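Local coordinates for protein Lon211 (Mycobacterium tuberculosis, PDB 6VBK) that forms the N-terminal domain of the ATP-dependent protease Lon, a domain thought to recognise and bind protein substrates for degradation, at residues L12-V24 and R65-A77. Numbering follows the deposited sequence.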
loop_
_atom_site.group_PDB
_atom_site.type_symbol
_atom_site.label_atom_id
_atom_site.label_comp_id
_atom_site.label_asym_id
_atom_site.label_seq_id
_atom_site.Cartn_x
_atom_site.Cartn_y
_atom_site.Cartn_z
ATOM N N LEU B 12 -4.342 -0.810 4.613
ATOM C CA LEU B 12 -5.615 -1.284 5.131
ATOM C C LEU B 12 -6.483 -0.116 5.584
ATOM O O LEU B 12 -5.996 0.963 5.925
ATOM C CB LEU B 12 -5.403 -2.244 6.303
ATOM C CG LEU B 12 -5.033 -3.694 6.004
ATOM C CD1 LEU B 12 -4.780 -4.431 7.302
ATOM C CD2 LEU B 12 -6.134 -4.376 5.212
ATOM N N THR B 13 -7.791 -0.354 5.591
ATOM C CA THR B 13 -8.769 0.590 6.116
ATOM C C THR B 13 -9.555 -0.111 7.214
ATOM O O THR B 13 -10.233 -1.112 6.952
ATOM C CB THR B 13 -9.700 1.095 5.011
ATOM O OG1 THR B 13 -8.937 1.828 4.042
ATOM C CG2 THR B 13 -10.769 2.001 5.588
ATOM N N LEU B 14 -9.458 0.402 8.436
ATOM C CA LEU B 14 -10.024 -0.253 9.605
ATOM C C LEU B 14 -10.724 0.766 10.490
ATOM O O LEU B 14 -10.325 1.936 10.531
ATOM C CB LEU B 14 -8.938 -0.971 10.422
ATOM C CG LEU B 14 -8.141 -2.060 9.704
ATOM C CD1 LEU B 14 -6.919 -2.445 10.517
ATOM C CD2 LEU B 14 -9.019 -3.274 9.437
ATOM N N PRO B 15 -11.766 0.351 11.210
ATOM C CA PRO B 15 -12.375 1.244 12.201
ATOM C C PRO B 15 -11.538 1.293 13.469
ATOM O O PRO B 15 -10.991 0.282 13.916
ATOM C CB PRO B 15 -13.743 0.603 12.456
ATOM C CG PRO B 15 -13.510 -0.850 12.215
ATOM C CD PRO B 15 -12.464 -0.944 11.129
ATOM N N VAL B 16 -11.439 2.485 14.046
ATOM C CA VAL B 16 -10.606 2.694 15.226
ATOM C C VAL B 16 -11.397 2.320 16.472
ATOM O O VAL B 16 -12.455 2.896 16.748
ATOM C CB VAL B 16 -10.110 4.144 15.305
ATOM C CG1 VAL B 16 -9.414 4.389 16.634
ATOM C CG2 VAL B 16 -9.174 4.445 14.150
ATOM N N LEU B 17 -10.872 1.348 17.216
ATOM C CA LEU B 17 -11.479 0.957 18.512
ATOM C C LEU B 17 -10.560 1.522 19.594
ATOM O O LEU B 17 -9.515 0.914 19.855
ATOM C CB LEU B 17 -11.599 -0.566 18.599
ATOM C CG LEU B 17 -12.616 -1.078 19.617
ATOM C CD1 LEU B 17 -13.025 -2.508 19.308
ATOM C CD2 LEU B 17 -12.067 -0.968 21.029
ATOM N N PRO B 18 -10.865 2.704 20.166
ATOM C CA PRO B 18 -9.997 3.328 21.161
ATOM C C PRO B 18 -9.957 2.591 22.505
ATOM O O PRO B 18 -10.983 2.134 22.955
ATOM C CB PRO B 18 -10.634 4.711 21.352
ATOM C CG PRO B 18 -12.090 4.485 21.038
ATOM C CD PRO B 18 -12.075 3.480 19.908
ATOM N N LEU B 19 -8.760 2.510 23.089
ATOM C CA LEU B 19 -8.542 1.867 24.410
ATOM C C LEU B 19 -8.112 2.955 25.402
ATOM O O LEU B 19 -6.966 3.428 25.292
ATOM C CB LEU B 19 -7.459 0.796 24.265
ATOM C CG LEU B 19 -7.694 -0.233 23.161
ATOM C CD1 LEU B 19 -6.506 -1.168 23.032
ATOM C CD2 LEU B 19 -8.966 -1.021 23.420
ATOM N N GLU B 20 -9.012 3.358 26.301
ATOM C CA GLU B 20 -8.695 4.417 27.295
ATOM C C GLU B 20 -7.556 3.931 28.194
ATOM O O GLU B 20 -6.613 4.708 28.434
ATOM C CB GLU B 20 -9.921 4.686 28.168
ATOM C CG GLU B 20 -11.163 5.082 27.388
ATOM C CD GLU B 20 -11.435 6.574 27.318
ATOM O OE1 GLU B 20 -10.508 7.330 26.967
ATOM O OE2 GLU B 20 -12.573 6.976 27.623
ATOM N N ASP B 21 -7.637 2.677 28.645
ATOM C CA ASP B 21 -6.589 2.102 29.528
ATOM C C ASP B 21 -6.187 0.716 29.013
ATOM O O ASP B 21 -7.084 -0.079 28.677
ATOM C CB ASP B 21 -7.033 2.092 30.993
ATOM C CG ASP B 21 -6.622 3.345 31.746
ATOM O OD1 ASP B 21 -5.674 4.017 31.291
ATOM O OD2 ASP B 21 -7.252 3.641 32.782
ATOM N N GLY B 22 -4.881 0.447 28.985
ATOM C CA GLY B 22 -4.349 -0.852 28.534
ATOM C C GLY B 22 -3.995 -0.826 27.061
ATOM O O GLY B 22 -4.706 -0.157 26.294
ATOM N N VAL B 23 -2.980 -1.600 26.678
ATOM C CA VAL B 23 -2.529 -1.662 25.260
ATOM C C VAL B 23 -2.599 -3.118 24.802
ATOM O O VAL B 23 -2.044 -3.983 25.500
ATOM C CB VAL B 23 -1.101 -1.103 25.114
ATOM C CG1 VAL B 23 -0.505 -1.420 23.754
ATOM C CG2 VAL B 23 -1.050 0.390 25.389
ATOM N N VAL B 24 -3.244 -3.364 23.662
ATOM C CA VAL B 24 -3.341 -4.747 23.115
ATOM C C VAL B 24 -2.209 -4.931 22.103
ATOM O O VAL B 24 -2.217 -4.242 21.069
ATOM C CB VAL B 24 -4.719 -5.010 22.483
ATOM C CG1 VAL B 24 -4.810 -6.415 21.914
ATOM C CG2 VAL B 24 -5.842 -4.762 23.475
ATOM N N ARG B 65 -12.833 -7.064 11.847
ATOM C CA ARG B 65 -11.469 -6.581 12.017
ATOM C C ARG B 65 -11.503 -5.134 12.485
ATOM O O ARG B 65 -12.130 -4.284 11.845
ATOM C CB ARG B 65 -10.676 -6.702 10.711
ATOM C CG ARG B 65 -10.411 -8.136 10.280
ATOM C CD ARG B 65 -10.133 -8.225 8.787
ATOM N NE ARG B 65 -9.026 -7.369 8.376
ATOM C CZ ARG B 65 -7.765 -7.775 8.268
ATOM N NH1 ARG B 65 -7.444 -9.033 8.544
ATOM N NH2 ARG B 65 -6.823 -6.926 7.885
ATOM N N VAL B 66 -10.831 -4.857 13.603
ATOM C CA VAL B 66 -10.772 -3.517 14.169
ATOM C C VAL B 66 -9.314 -3.132 14.373
ATOM O O VAL B 66 -8.412 -3.973 14.346
ATOM C CB VAL B 66 -11.543 -3.407 15.502
ATOM C CG1 VAL B 66 -13.016 -3.720 15.296
ATOM C CG2 VAL B 66 -10.937 -4.334 16.544
ATOM N N LEU B 67 -9.090 -1.838 14.579
ATOM C CA LEU B 67 -7.767 -1.305 14.883
ATOM C C LEU B 67 -7.768 -0.839 16.334
ATOM O O LEU B 67 -8.366 0.192 16.663
ATOM C CB LEU B 67 -7.396 -0.168 13.934
ATOM C CG LEU B 67 -5.944 0.305 14.036
ATOM C CD1 LEU B 67 -4.982 -0.855 13.823
ATOM C CD2 LEU B 67 -5.669 1.422 13.044
ATOM N N LEU B 68 -7.103 -1.603 17.196
ATOM C CA LEU B 68 -7.029 -1.293 18.619
ATOM C C LEU B 68 -5.939 -0.250 18.834
ATOM O O LEU B 68 -4.746 -0.560 18.742
ATOM C CB LEU B 68 -6.752 -2.562 19.417
ATOM C CG LEU B 68 -7.683 -3.736 19.106
ATOM C CD1 LEU B 68 -7.080 -5.036 19.596
ATOM C CD2 LEU B 68 -9.058 -3.518 19.721
ATOM N N VAL B 69 -6.343 0.983 19.118
ATOM C CA VAL B 69 -5.434 2.117 19.217
ATOM C C VAL B 69 -5.470 2.648 20.646
ATOM O O VAL B 69 -6.540 3.016 21.142
ATOM C CB VAL B 69 -5.796 3.234 18.224
ATOM C CG1 VAL B 69 -4.719 4.309 18.225
ATOM C CG2 VAL B 69 -5.998 2.661 16.832
ATOM N N PRO B 70 -4.248 2.754 21.419
ATOM C CA PRO B 70 -3.752 3.290 22.948
ATOM C C PRO B 70 -4.010 4.800 22.956
ATOM O O PRO B 70 -3.200 5.518 22.408
ATOM C CB PRO B 70 -2.270 2.931 23.043
ATOM C CG PRO B 70 -2.124 1.844 22.021
ATOM C CD PRO B 70 -2.964 2.325 20.857
ATOM N N ARG B 71 -5.155 5.236 23.492
ATOM C CA ARG B 71 -5.453 6.692 23.529
ATOM C C ARG B 71 -5.775 7.144 24.956
ATOM O O ARG B 71 -6.736 6.611 25.538
ATOM C CB ARG B 71 -6.660 7.010 22.641
ATOM C CG ARG B 71 -7.188 8.426 22.812
ATOM C CD ARG B 71 -8.565 8.646 22.216
ATOM N NE ARG B 71 -9.657 8.224 23.080
ATOM C CZ ARG B 71 -10.933 8.212 22.718
ATOM N NH1 ARG B 71 -11.862 7.814 23.569
ATOM N NH2 ARG B 71 -11.276 8.597 21.504
ATOM N N LEU B 72 -5.020 8.115 25.478
ATOM C CA LEU B 72 -5.316 8.687 26.820
ATOM C C LEU B 72 -5.496 10.198 26.650
ATOM O O LEU B 72 -4.516 10.870 26.272
ATOM C CB LEU B 72 -4.168 8.366 27.784
ATOM C CG LEU B 72 -2.883 9.169 27.585
ATOM C CD1 LEU B 72 -1.895 8.895 28.708
ATOM C CD2 LEU B 72 -2.254 8.865 26.236
ATOM N N ASN B 73 -6.700 10.711 26.924
ATOM C CA ASN B 73 -6.974 12.164 26.753
ATOM C C ASN B 73 -6.563 12.601 25.340
ATOM O O ASN B 73 -5.821 13.596 25.232
ATOM C CB ASN B 73 -6.324 13.013 27.850
ATOM C CG ASN B 73 -6.871 12.718 29.230
ATOM O OD1 ASN B 73 -6.896 11.568 29.660
ATOM N ND2 ASN B 73 -7.303 13.750 29.935
ATOM N N GLY B 74 -6.993 11.865 24.307
ATOM C CA GLY B 74 -6.639 12.203 22.913
ATOM C C GLY B 74 -5.248 11.714 22.546
ATOM O O GLY B 74 -4.733 10.824 23.246
ATOM N N ARG B 75 -4.656 12.282 21.493
ATOM C CA ARG B 75 -3.287 11.890 21.058
ATOM C C ARG B 75 -3.188 10.376 20.817
ATOM O O ARG B 75 -2.361 9.722 21.475
ATOM C CB ARG B 75 -2.224 12.426 22.024
ATOM C CG ARG B 75 -2.054 13.940 21.996
ATOM C CD ARG B 75 -0.811 14.449 22.705
ATOM N NE ARG B 75 -0.785 14.167 24.137
ATOM C CZ ARG B 75 -1.339 14.936 25.069
ATOM N NH1 ARG B 75 -1.274 14.590 26.344
ATOM N NH2 ARG B 75 -1.956 16.051 24.722
ATOM N N TYR B 76 -4.025 9.844 19.917
ATOM C CA TYR B 76 -3.997 8.413 19.501
ATOM C C TYR B 76 -2.576 8.020 19.071
ATOM O O TYR B 76 -1.922 8.799 18.345
ATOM C CB TYR B 76 -4.878 8.218 18.265
ATOM C CG TYR B 76 -6.366 8.242 18.498
ATOM C CD1 TYR B 76 -7.040 9.431 18.719
ATOM C CD2 TYR B 76 -7.109 7.076 18.463
ATOM C CE1 TYR B 76 -8.410 9.456 18.918
ATOM C CE2 TYR B 76 -8.480 7.082 18.659
ATOM C CZ TYR B 76 -9.134 8.278 18.885
ATOM O OH TYR B 76 -10.485 8.291 19.079
ATOM N N ALA B 77 -2.163 6.778 19.349
ATOM C CA ALA B 77 -0.806 6.361 19.027
ATOM C C ALA B 77 -0.624 6.251 17.516
ATOM O O ALA B 77 -1.576 6.049 16.758
ATOM C CB ALA B 77 -0.478 5.025 19.695
HETATM O O HOH W 1 -3.468 -1.745 21.104
#
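Leu17 and Leu68 pair at the middle of a parallel ladder joining strands 9-19 and 65-70 in the mixed sheet of the PUA-like Lon substrate-binding domain. Five backbone hydrogen bonds link the strands, from Leu67 N to Pro15 O (2.9 Å) through to Arg71 N to Leu19 O (3.1 Å). Pro18 and Pro70 lack an N-H, yet suit their places because the ladder calls on neither nitrogen; Pro15 CD meets Arg65 O where an N-H would otherwise point, so the ladder starts at Leu67 N. Water 1 extends the polar links, donating to Val24 O and Leu68 O.

Apolar side chains fill both faces. On one, Val16 CG1, set anti to its own N (chi1 172°), lies 3.8 Å from Val69 CG2 and meets the Tyr76 ring at CE2; Leu67 continues this face against strand 96-112. On the other, Leu68 reaches Val24 CG1 with CD1 (3.5 Å), while Val23 CG2 packs on Pro70 CB, and both residues touch Ile187 of helix 183-191.

Charged and aromatic groups close the far end. Arg71 NH1 makes its main salt bridge to Glu39 OE1 of helix 38-50 and a long one (3.7 Å) to Glu20 OE1, and Arg71 NH2 bonds weakly to Tyr76 OH. Bent at chi3 (83°), the arginine chain brings one face of the guanidinium against Pro18, whose CB stands 3.8 Å above the centre of the plane.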